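Side-chain contacts in membrane-bound protease PH1510 (Pyrococcus horikoshii, PDB 6M4B), which cleaves proteins such as casein and a stomatin homologue, preferentially near hydrophobic or aromatic residues, and is represented here by its protease domain: residues Gly17-Thr20 / Ser21-Asp25; Asp25-Asp28 / Arg29-Ile33; Ile59-Arg62 / Ile63-Lys67; Ile130-Ile133 / Lys134-Gln138; Asn143-Ile146 / Ala147-Ile151. The protein carries 1 engineered substitution. All blocks are in the same frame, centred on the assembly; numbering follows the deposited sequence.

The five contacts run in chain order through four helices of the protease domain. Interactions 1 and 2 share Asp25 and lie on helix 21-36 and the loop before it, centres 11 Å apart. Interaction 3, on helix 53-64, has its centre about 10 Å from that of interaction 2 and is joined to it by Arg62; Ile59 packs on Ile19 of interaction 1. Val60 touches Tyr132 and Leu136 of interaction 4 (helix 123-139, centre about 16 Å off), and Gln64 touches Leu136. Interaction 5, on helix 144-152, is centred about 8 Å from interaction 4. Helix packing thus links interactions 2 and 5, centres about 28 Å apart, to the dimer interface at interactions 3 and 4.

Interaction 1. Residues Gly17-Thr20 / Ser21-Asp25; sequences GQIT and SYTYD
At Thr20 the backbone is still extended (phi -138°, psi 177°) and it turns helical at Ser21, where the first helical bond runs from Tyr24 N to Thr20 O at 3.2 Å. Thr20 is the N-cap of helix 21-36 and forms a capping box with Thr23. In one direction Thr20 N donates to Thr23 OG1, a short bond of 2.8 Å; in the other Thr20 OG1 accepts a weak bond from Thr23 N at 3.4 Å. A second weak bond reaches the same oxygen from Tyr22 N at 3.1 Å. With chi1 at 70°, the Thr20 hydroxyl is placed between its own N and carbonyl carbon, facing these first-turn amides. The methyl of Thr23 serves the apolar side: CG2 meets Ile19 CD1 at 3.8 Å, the two side chains crossing at about a right angle. Ile19 also packs on Ala55 and Ile59 of helix 53-64, and its backbone bonds to Gly50 and Arg52 of the substrate-binding segment. Two threonine hydroxyls therefore take up N-H groups that the helical pattern itself cannot serve, consistent with the helix starting here, beside the substrate-binding residues Gly50 to Ala53.

Interaction 2. Residues Asp25-Asp28 / Arg29-Ile33; sequences DQFD and RYITI
Asp28 and Thr32, one turn apart on helix 21-36, face each other near the middle of the connection in a beta-alpha-beta crossover, the unit that takes strand 9-16 over to strand 41-47 in the parallel sheet. Backbone bonds follow the alpha-helical i to i+4 pattern: Arg29 N to Asp25 O, Tyr30 N to Gln26 O at 2.9 Å and almost straight (176°), Ile31 N to Phe27 O, and Thr32 N to Asp28 O at 2.9 Å. Asp28 O takes a second donor, the Thr32 hydroxyl, which folds back onto the helix because OG1 lies beside its own N (chi1 -55°); the modelled length of that bond is improbably short. Beyond the segment, Arg62 of helix 53-64 forms a salt bridge to Asp28 OD1 through NE and probably also hydrogen-bonds to Thr32 OG1 through NH2, tying the two helices together. The Tyr30 ring rests obliquely by the Gln26 carbonyl, with CD2 3.2 Å from Gln26 O. Among the apolar contacts, Tyr30 CE2 is 4.2 Å from Gln26 CB. The buried ring also touches Ala13, Ile15 and Ile42 of the sheet as well as Leu208 and Pro210. Replacing Tyr30 by alanine is likely to open a gap between helix and sheet and to deprive Gln26 and those strand residues of their packing partner. Phe27, likewise buried against Ile15 and Ile44, receives Ile31 at its ring edge, where CD1 of the isoleucine stands 4.2 Å from Phe27 CD1.

Interaction 3. Residues Ile59-Arg62 / Ile63-Lys67; sequences IVQR and IQQSK
Val60 O takes the shortest hydrogen bond of this turn, 2.9 Å from Gln64 N at an N-H...O angle of 154°. Ile63 N to Ile59 O, 3.0 Å, and Gln65 N to Gln61 O, 3.1 Å, continue the pattern as helix 53-64 comes to its end. The side chains of Val60 and Gln64 lie side by side and point the same way, with Val60 CG1 4.0 Å from Gln64 CD. The extended Gln64 chain crosses Gln61 at about a right angle, bringing its OE1 to 4.0 Å from Gln61 CG. Gln61 and Gln65 run alongside each other instead, and their amide planes are turned 51° apart. Gln65 NE2 bonds to Asn58 OD1 and Asp54 O of the second subunit, which gives this side of the helix a place in the dimer interface. Toward the buried side Ile59 CG2 meets Ile63 CD1 at 3.9 Å. The Arg62 chain bends at chi2 (61°), and the guanidinium turns its edge to the backbone of Gln65 and Ser66, with NH1 3.9 Å from Ser66 CA. Its charge is met by Glu35, on the same helix 21-36 as its other partners, Asp28 and Thr32. As the connection of a beta-alpha-beta unit between strands 41-47 and 70-74, this helix lies between helix 21-36, which Ile59 and Arg62, and Ser66 just beyond the helix end, touch, and helix 123-139, which Val60 and Gln64 touch.

Interaction 4. Residues Ile130-Ile133 / Lys134-Gln138; sequences IAYI and KSLAQ
Tyr132 O accepts two hydrogen bonds on helix 123-139, the helix of the ClpP/crotonase-like protease domain that also carries the active-site residue Lys124. One donor is Leu136 N, 3.1 Å away and in the carbonyl plane; the other is Ser135 OG, modelled at 2.5 Å, shorter than usual, with a C=O...O angle of 127°. The hydroxyl reaches back because chi1 of 75° sets OG between its own N and carbonyl carbon, and the buried serine is thereby satisfied within its own helix. The neighbouring carbonyls are served by the ordinary pattern: Ile130 O by Lys134 N, Ala131 O by Ser135 N and Ile133 O by Ala137 N. Alanine in place of Ser135 would probably leave Tyr132 O with its backbone donor alone and loosen the packing against Ser135 of the second subunit. Lys134 lies alongside Ile130, its CD 3.8 Å from Ile130 CG2, before bends at chi3 (69°) and chi4 carry NZ to a salt bridge with Glu148 OE2 of helix 144-152, joining two successive helices. Ile133 turns instead toward helix 84-90, packing on Tyr87 and Leu90, and its side chain stands about 4 Å from that of Cys106 in the substrate-binding segment. Tyr132 extends to helix 53-64, where it touches Met56, Met57 and Val60. Leu136 covers one face of the tyrosine ring with its CG, and its CD1 meets Tyr132 CE2 at 3.9 Å.

Interaction 5. Residues Asn143-Ile146 / Ala147-Ile151; sequences NATI and AEEFI
Helix 144-152 opens with an N-cap at Asn143, whose carbonyl O takes the first helical bond from Ala147 N at 3.0 Å. The Asn143 side chain caps the turn as well: OD1 accepts from Ile146 N at 3.0 Å in an almost straight bond (175°), although the donor stands well above the plane of the amide rather than on a lone pair. The other end of that amide, ND2, donates to Tyr165 O, so both of its polar atoms are held, which should hold the amide's rotation. Further on, Glu148 N bonds to Ala144 O, Glu149 N to Thr145 O and Phe150 N to Ile146 O. Ile146 is buried on the apolar side. With chi1 at -70° its CG2 is anti to its own N, and this methyl faces the Phe150 ring, 3.6 Å from CE1 and 3.7 Å from CZ. Ile146 O also lies over one face of that ring, 3.7 Å above its plane and offset toward the rim. The extended Glu149 chain runs beside Thr145, its OE2 3.9 Å from Thr145 CG2, while OE1 approaches Ile146 CD1. Ile146 and Phe150 both pack on Leu157 of strand 156-157, and Phe150 additionally meets Thr86 of helix 84-90. Through its backbone bond and side-chain packing with Cys106, Phe150 borders the substrate-binding segment, its side chain about 9 Å from that of the engineered Ala83 that replaces the nucleophile. An asparagine-capped helix with one apolar face turned inward is consistent with a wall beside the substrate-binding segment of this ClpP-like serine protease.

Interaction 1. Residues Gly17-Thr20 / Ser21-Asp25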
# COMPACT_ATOMS: atom_id res chain seq x y z
N GLY A 17 -9.14 17.10 -12.61
CA GLY A 17 -8.27 18.08 -11.93
C GLY A 17 -7.19 17.46 -11.06
O GLY A 17 -6.94 16.25 -11.11
N GLN A 18 -6.56 18.29 -10.24
CA GLN A 18 -5.44 17.86 -9.43
C GLN A 18 -5.88 16.89 -8.38
O GLN A 18 -6.95 17.01 -7.85
CB GLN A 18 -4.72 19.06 -8.79
CG GLN A 18 -3.95 19.88 -9.81
CD GLN A 18 -2.63 20.38 -9.25
OE1 GLN A 18 -2.43 21.59 -9.09
NE2 GLN A 18 -1.72 19.45 -8.93
N ILE A 19 -5.04 15.92 -8.07
CA ILE A 19 -5.33 15.02 -6.97
C ILE A 19 -4.97 15.74 -5.66
O ILE A 19 -3.84 16.20 -5.48
CB ILE A 19 -4.52 13.72 -7.06
CG1 ILE A 19 -4.73 13.01 -8.41
CG2 ILE A 19 -4.87 12.82 -5.89
CD1 ILE A 19 -6.19 12.71 -8.77
N THR A 20 -5.94 15.84 -4.77
CA THR A 20 -5.78 16.49 -3.47
C THR A 20 -6.48 15.59 -2.48
O THR A 20 -7.15 14.63 -2.89
CB THR A 20 -6.44 17.88 -3.44
OG1 THR A 20 -7.86 17.74 -3.48
CG2 THR A 20 -5.99 18.74 -4.61
N SER A 21 -6.42 15.94 -1.19
CA SER A 21 -7.20 15.25 -0.12
C SER A 21 -8.69 15.23 -0.42
O SER A 21 -9.40 14.32 -0.01
CB SER A 21 -7.06 15.95 1.25
OG SER A 21 -5.92 16.78 1.30
N TYR A 22 -9.17 16.30 -1.05
CA TYR A 22 -10.57 16.40 -1.40
C TYR A 22 -10.88 15.34 -2.47
O TYR A 22 -11.92 14.67 -2.37
CB TYR A 22 -10.93 17.84 -1.85
CG TYR A 22 -12.37 17.96 -2.27
CD1 TYR A 22 -13.42 17.74 -1.34
CD2 TYR A 22 -12.71 18.26 -3.59
CE1 TYR A 22 -14.76 17.83 -1.74
CE2 TYR A 22 -14.04 18.35 -4.00
CZ TYR A 22 -15.06 18.14 -3.07
OH TYR A 22 -16.36 18.23 -3.52
N THR A 23 -9.99 15.15 -3.44
CA THR A 23 -10.10 14.00 -4.40
C THR A 23 -10.19 12.66 -3.68
O THR A 23 -11.06 11.86 -4.00
CB THR A 23 -8.93 13.92 -5.37
OG1 THR A 23 -8.52 15.25 -5.74
CG2 THR A 23 -9.31 13.14 -6.61
N TYR A 24 -9.42 12.45 -2.63
CA TYR A 24 -9.67 11.26 -1.80
C TYR A 24 -11.13 11.18 -1.41
O TYR A 24 -11.74 10.16 -1.65
CB TYR A 24 -8.76 11.12 -0.54
CG TYR A 24 -9.20 9.94 0.31
CD1 TYR A 24 -8.86 8.64 -0.03
CD2 TYR A 24 -10.02 10.11 1.43
CE1 TYR A 24 -9.30 7.54 0.74
CE2 TYR A 24 -10.47 9.04 2.20
CZ TYR A 24 -10.10 7.75 1.86
OH TYR A 24 -10.57 6.68 2.63
N ASP A 25 -11.68 12.24 -0.79
CA ASP A 25 -13.10 12.21 -0.28
C ASP A 25 -14.10 11.91 -1.41
O ASP A 25 -15.06 11.17 -1.19
CB ASP A 25 -13.53 13.53 0.40
CG ASP A 25 -12.75 13.85 1.65
OD1 ASP A 25 -12.39 12.95 2.43
OD2 ASP A 25 -12.52 15.04 1.87

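Interaction 2. Residues Asp25-Asp28 / Arg29-Ile33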
# COMPACT_ATOMS: atom_id res chain seq x y z
N ASP A 25 -11.68 12.24 -0.79
CA ASP A 25 -13.10 12.21 -0.28
C ASP A 25 -14.10 11.91 -1.41
O ASP A 25 -15.06 11.17 -1.19
CB ASP A 25 -13.53 13.53 0.40
CG ASP A 25 -12.75 13.85 1.65
OD1 ASP A 25 -12.39 12.95 2.43
OD2 ASP A 25 -12.52 15.04 1.87
N GLN A 26 -13.83 12.43 -2.61
CA GLN A 26 -14.65 12.12 -3.78
C GLN A 26 -14.64 10.60 -4.10
O GLN A 26 -15.70 10.00 -4.14
CB GLN A 26 -14.20 12.90 -4.99
CG GLN A 26 -14.32 14.42 -4.84
CD GLN A 26 -13.85 15.13 -6.09
OE1 GLN A 26 -12.72 15.64 -6.16
NE2 GLN A 26 -14.68 15.09 -7.13
N PHE A 27 -13.46 9.99 -4.26
CA PHE A 27 -13.34 8.52 -4.44
C PHE A 27 -13.97 7.79 -3.29
O PHE A 27 -14.66 6.77 -3.49
CB PHE A 27 -11.87 8.03 -4.54
CG PHE A 27 -11.24 8.18 -5.90
CD1 PHE A 27 -11.25 7.14 -6.79
CD2 PHE A 27 -10.59 9.33 -6.26
CE1 PHE A 27 -10.62 7.24 -8.02
CE2 PHE A 27 -9.96 9.45 -7.50
CZ PHE A 27 -9.97 8.39 -8.37
N ASP A 28 -13.73 8.26 -2.07
CA ASP A 28 -14.34 7.55 -0.92
C ASP A 28 -15.89 7.54 -1.02
O ASP A 28 -16.55 6.51 -0.78
CB ASP A 28 -13.91 8.15 0.42
CG ASP A 28 -14.41 7.37 1.62
OD1 ASP A 28 -14.57 6.14 1.57
OD2 ASP A 28 -14.65 8.01 2.67
N ARG A 29 -16.45 8.70 -1.36
CA ARG A 29 -17.91 8.85 -1.38
C ARG A 29 -18.50 8.00 -2.50
O ARG A 29 -19.38 7.17 -2.24
CB ARG A 29 -18.32 10.33 -1.53
CG ARG A 29 -19.83 10.61 -1.52
CD ARG A 29 -20.16 12.14 -1.60
NE ARG A 29 -21.50 12.35 -2.17
CZ ARG A 29 -21.79 12.44 -3.47
NH1 ARG A 29 -23.06 12.63 -3.85
NH2 ARG A 29 -20.85 12.35 -4.41
N TYR A 30 -17.98 8.18 -3.72
CA TYR A 30 -18.48 7.45 -4.90
C TYR A 30 -18.36 5.92 -4.72
O TYR A 30 -19.27 5.16 -5.04
CB TYR A 30 -17.71 7.86 -6.15
CG TYR A 30 -17.94 9.27 -6.66
CD1 TYR A 30 -19.22 9.81 -6.74
CD2 TYR A 30 -16.87 10.05 -7.12
CE1 TYR A 30 -19.44 11.09 -7.24
CE2 TYR A 30 -17.07 11.33 -7.63
CZ TYR A 30 -18.36 11.86 -7.68
OH TYR A 30 -18.59 13.13 -8.18
N ILE A 31 -17.24 5.45 -4.21
CA ILE A 31 -17.05 4.01 -4.03
C ILE A 31 -17.96 3.51 -2.92
O ILE A 31 -18.53 2.42 -3.02
CB ILE A 31 -15.56 3.66 -3.77
CG1 ILE A 31 -14.71 4.01 -4.99
CG2 ILE A 31 -15.38 2.19 -3.43
CD1 ILE A 31 -13.21 4.04 -4.74
N THR A 32 -18.11 4.29 -1.84
CA THR A 32 -18.96 3.85 -0.71
C THR A 32 -20.41 3.67 -1.18
O THR A 32 -21.05 2.63 -0.92
CB THR A 32 -18.91 4.81 0.51
OG1 THR A 32 -17.55 4.99 0.91
CG2 THR A 32 -19.67 4.21 1.67
N ILE A 33 -20.89 4.64 -1.93
CA ILE A 33 -22.23 4.56 -2.49
C ILE A 33 -22.41 3.27 -3.30
O ILE A 33 -23.30 2.48 -3.03
CB ILE A 33 -22.56 5.79 -3.36
CG1 ILE A 33 -22.73 7.02 -2.47
CG2 ILE A 33 -23.85 5.55 -4.15
CD1 ILE A 33 -22.74 8.34 -3.21

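Interaction 3. Residues Ile59-Arg62 / Ile63-Lys67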
# COMPACT_ATOMS: atom_id res chain seq x y z
N ILE A 59 -6.01 7.05 -1.98
CA ILE A 59 -6.94 6.65 -3.04
C ILE A 59 -6.62 5.22 -3.48
O ILE A 59 -7.50 4.36 -3.51
CB ILE A 59 -6.90 7.60 -4.24
CG1 ILE A 59 -7.41 8.97 -3.81
CG2 ILE A 59 -7.76 7.02 -5.38
CD1 ILE A 59 -7.23 10.05 -4.87
N VAL A 60 -5.37 4.97 -3.79
CA VAL A 60 -4.99 3.59 -4.19
C VAL A 60 -5.46 2.56 -3.17
O VAL A 60 -6.02 1.51 -3.52
CB VAL A 60 -3.48 3.46 -4.42
CG1 VAL A 60 -3.06 2.01 -4.46
CG2 VAL A 60 -3.09 4.17 -5.71
N GLN A 61 -5.23 2.85 -1.90
CA GLN A 61 -5.59 1.89 -0.86
C GLN A 61 -7.12 1.77 -0.70
O GLN A 61 -7.63 0.71 -0.38
CB GLN A 61 -4.93 2.24 0.49
CG GLN A 61 -4.34 0.98 1.17
CD GLN A 61 -4.88 0.75 2.54
OE1 GLN A 61 -5.92 1.29 2.89
NE2 GLN A 61 -4.20 -0.08 3.30
N ARG A 62 -7.84 2.85 -0.92
CA ARG A 62 -9.31 2.75 -0.90
C ARG A 62 -9.83 1.81 -2.01
O ARG A 62 -10.68 0.97 -1.76
CB ARG A 62 -9.92 4.13 -1.07
CG ARG A 62 -11.43 4.19 -0.97
CD ARG A 62 -11.89 3.72 0.38
NE ARG A 62 -13.33 3.70 0.46
CZ ARG A 62 -14.12 2.65 0.25
NH1 ARG A 62 -13.64 1.45 -0.10
NH2 ARG A 62 -15.44 2.81 0.42
N ILE A 63 -9.27 1.95 -3.20
CA ILE A 63 -9.59 1.06 -4.31
C ILE A 63 -9.23 -0.39 -3.96
O ILE A 63 -10.04 -1.30 -4.16
CB ILE A 63 -8.92 1.52 -5.59
CG1 ILE A 63 -9.57 2.84 -6.02
CG2 ILE A 63 -9.00 0.47 -6.69
CD1 ILE A 63 -8.80 3.61 -7.04
N GLN A 64 -8.06 -0.61 -3.38
CA GLN A 64 -7.65 -1.96 -3.09
C GLN A 64 -8.55 -2.67 -2.08
O GLN A 64 -8.66 -3.88 -2.15
CB GLN A 64 -6.20 -2.00 -2.60
CG GLN A 64 -5.16 -1.77 -3.71
CD GLN A 64 -3.73 -1.74 -3.16
OE1 GLN A 64 -3.50 -1.29 -2.03
NE2 GLN A 64 -2.77 -2.20 -3.96
N GLN A 65 -9.10 -1.94 -1.11
CA GLN A 65 -10.02 -2.49 -0.10
C GLN A 65 -11.48 -2.46 -0.58
O GLN A 65 -12.35 -2.87 0.16
CB GLN A 65 -9.95 -1.69 1.23
CG GLN A 65 -8.57 -1.49 1.90
CD GLN A 65 -8.01 -2.76 2.51
OE1 GLN A 65 -7.85 -3.78 1.85
NE2 GLN A 65 -7.67 -2.69 3.79
N SER A 66 -11.75 -1.90 -1.74
CA SER A 66 -13.10 -1.80 -2.27
C SER A 66 -13.76 -3.15 -2.29
O SER A 66 -13.17 -4.13 -2.68
CB SER A 66 -13.12 -1.20 -3.70
OG SER A 66 -14.46 -1.10 -4.18
N LYS A 67 -15.01 -3.21 -1.87
CA LYS A 67 -15.74 -4.48 -1.92
C LYS A 67 -16.32 -4.74 -3.29
O LYS A 67 -16.84 -5.80 -3.51
CB LYS A 67 -16.87 -4.49 -0.88
CG LYS A 67 -16.32 -4.50 0.54
CD LYS A 67 -17.38 -4.25 1.61
CE LYS A 67 -16.73 -4.17 2.99
NZ LYS A 67 -17.62 -3.55 4.00

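Interaction 4. Residues Ile130-Ile133 / Lys134-Gln138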
# COMPACT_ATOMS: atom_id res chain seq x y z
N ILE A 130 9.61 4.12 -7.34
CA ILE A 130 9.83 3.01 -8.26
C ILE A 130 9.40 1.70 -7.61
O ILE A 130 8.65 0.94 -8.23
CB ILE A 130 11.29 2.91 -8.71
CG1 ILE A 130 11.64 4.12 -9.61
CG2 ILE A 130 11.54 1.63 -9.46
CD1 ILE A 130 13.13 4.27 -9.93
N ALA A 131 9.81 1.44 -6.37
CA ALA A 131 9.35 0.23 -5.72
C ALA A 131 7.81 0.21 -5.62
O ALA A 131 7.19 -0.83 -5.86
CB ALA A 131 9.98 0.08 -4.35
N TYR A 132 7.19 1.35 -5.31
CA TYR A 132 5.73 1.39 -5.16
C TYR A 132 4.97 1.15 -6.50
O TYR A 132 4.08 0.28 -6.58
CB TYR A 132 5.31 2.67 -4.54
CG TYR A 132 3.87 2.81 -4.26
CD1 TYR A 132 3.26 2.03 -3.29
CD2 TYR A 132 3.10 3.77 -4.91
CE1 TYR A 132 1.92 2.13 -3.01
CE2 TYR A 132 1.76 3.93 -4.61
CZ TYR A 132 1.16 3.11 -3.70
OH TYR A 132 -0.16 3.28 -3.42
N ILE A 133 5.39 1.84 -7.55
CA ILE A 133 4.73 1.73 -8.85
C ILE A 133 4.90 0.33 -9.46
O ILE A 133 3.94 -0.24 -9.99
CB ILE A 133 5.16 2.83 -9.84
CG1 ILE A 133 4.01 3.10 -10.83
CG2 ILE A 133 6.47 2.49 -10.57
CD1 ILE A 133 4.29 4.23 -11.78
N LYS A 134 6.06 -0.27 -9.23
CA LYS A 134 6.31 -1.63 -9.67
C LYS A 134 5.46 -2.66 -8.94
O LYS A 134 5.00 -3.63 -9.53
CB LYS A 134 7.78 -1.98 -9.56
CG LYS A 134 8.62 -1.40 -10.68
CD LYS A 134 10.10 -1.70 -10.50
CE LYS A 134 10.46 -3.17 -10.68
NZ LYS A 134 11.38 -3.39 -11.81
N SER A 135 5.23 -2.42 -7.66
CA SER A 135 4.41 -3.26 -6.88
C SER A 135 2.94 -3.22 -7.36
O SER A 135 2.33 -4.26 -7.41
CB SER A 135 4.48 -2.89 -5.41
OG SER A 135 3.77 -1.71 -5.06
N LEU A 136 2.41 -2.03 -7.70
CA LEU A 136 1.06 -1.93 -8.22
C LEU A 136 0.96 -2.70 -9.55
O LEU A 136 0.03 -3.47 -9.73
CB LEU A 136 0.62 -0.48 -8.38
CG LEU A 136 0.66 0.41 -7.12
CD1 LEU A 136 0.15 1.77 -7.49
CD2 LEU A 136 -0.20 -0.22 -6.04
N ALA A 137 1.98 -2.59 -10.41
CA ALA A 137 2.03 -3.38 -11.61
C ALA A 137 2.08 -4.89 -11.36
O ALA A 137 1.31 -5.63 -11.95
CB ALA A 137 3.19 -2.95 -12.51
N GLN A 138 2.97 -5.33 -10.47
CA GLN A 138 3.13 -6.76 -10.20
C GLN A 138 1.90 -7.32 -9.55
O GLN A 138 1.51 -8.41 -9.85
CB GLN A 138 4.35 -7.08 -9.33
CG GLN A 138 5.65 -6.52 -9.87
CD GLN A 138 6.43 -7.51 -10.66
OE1 GLN A 138 5.89 -8.55 -11.11
NE2 GLN A 138 7.73 -7.20 -10.87

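Interaction 5. Residues Asn143-Ile146 / Ala147-Ile151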
# COMPACT_ATOMS: atom_id res chain seq x y z
N ASN A 143 2.55 -4.66 -16.70
CA ASN A 143 3.99 -4.58 -17.03
C ASN A 143 4.82 -3.65 -16.06
O ASN A 143 4.70 -2.45 -16.09
CB ASN A 143 4.10 -4.13 -18.49
CG ASN A 143 5.51 -4.27 -19.03
OD1 ASN A 143 6.46 -4.04 -18.29
ND2 ASN A 143 5.64 -4.48 -20.33
N ALA A 144 5.58 -4.25 -15.18
CA ALA A 144 6.36 -3.52 -14.17
C ALA A 144 7.62 -2.82 -14.73
O ALA A 144 8.01 -1.79 -14.22
CB ALA A 144 6.76 -4.47 -13.06
N THR A 145 8.18 -3.34 -15.83
CA THR A 145 9.26 -2.69 -16.54
C THR A 145 8.78 -1.35 -17.10
O THR A 145 9.39 -0.30 -16.85
CB THR A 145 9.75 -3.58 -17.68
OG1 THR A 145 10.28 -4.77 -17.13
CG2 THR A 145 10.82 -2.91 -18.55
N ILE A 146 7.64 -1.37 -17.80
CA ILE A 146 7.04 -0.14 -18.33
C ILE A 146 6.65 0.78 -17.21
O ILE A 146 6.90 1.98 -17.30
CB ILE A 146 5.79 -0.40 -19.22
CG1 ILE A 146 6.24 -1.05 -20.53
CG2 ILE A 146 5.02 0.89 -19.51
CD1 ILE A 146 7.07 -0.16 -21.45
N ALA A 147 6.06 0.24 -16.16
CA ALA A 147 5.66 1.07 -15.01
C ALA A 147 6.87 1.83 -14.44
O ALA A 147 6.77 3.01 -14.11
CB ALA A 147 4.98 0.25 -13.92
N GLU A 148 7.99 1.13 -14.30
CA GLU A 148 9.24 1.75 -13.83
C GLU A 148 9.66 2.87 -14.80
O GLU A 148 9.94 3.98 -14.38
CB GLU A 148 10.36 0.71 -13.70
CG GLU A 148 11.67 1.34 -13.22
CD GLU A 148 12.80 0.34 -12.92
OE1 GLU A 148 13.94 0.80 -12.80
OE2 GLU A 148 12.60 -0.87 -12.84
N GLU A 149 9.58 2.61 -16.10
CA GLU A 149 9.91 3.65 -17.06
C GLU A 149 9.04 4.88 -17.03
O GLU A 149 9.51 5.96 -17.38
CB GLU A 149 10.00 3.10 -18.47
CG GLU A 149 11.05 1.98 -18.60
CD GLU A 149 11.11 1.40 -20.00
OE1 GLU A 149 10.47 1.95 -20.89
OE2 GLU A 149 11.83 0.43 -20.22
N PHE A 150 7.79 4.77 -16.58
CA PHE A 150 7.03 5.98 -16.40
C PHE A 150 7.79 6.98 -15.51
O PHE A 150 7.54 8.18 -15.58
CB PHE A 150 5.65 5.74 -15.73
CG PHE A 150 4.66 4.92 -16.52
CD1 PHE A 150 4.67 4.87 -17.91
CD2 PHE A 150 3.69 4.16 -15.83
CE1 PHE A 150 3.75 4.13 -18.61
CE2 PHE A 150 2.74 3.42 -16.53
CZ PHE A 150 2.75 3.42 -17.93
N ILE A 151 8.59 6.46 -14.59
CA ILE A 151 9.36 7.27 -13.68
C ILE A 151 10.73 7.54 -14.30
O ILE A 151 11.11 8.70 -14.45
CB ILE A 151 9.52 6.59 -12.28
CG1 ILE A 151 8.21 6.63 -11.52
CG2 ILE A 151 10.61 7.26 -11.44
CD1 ILE A 151 8.23 5.90 -10.20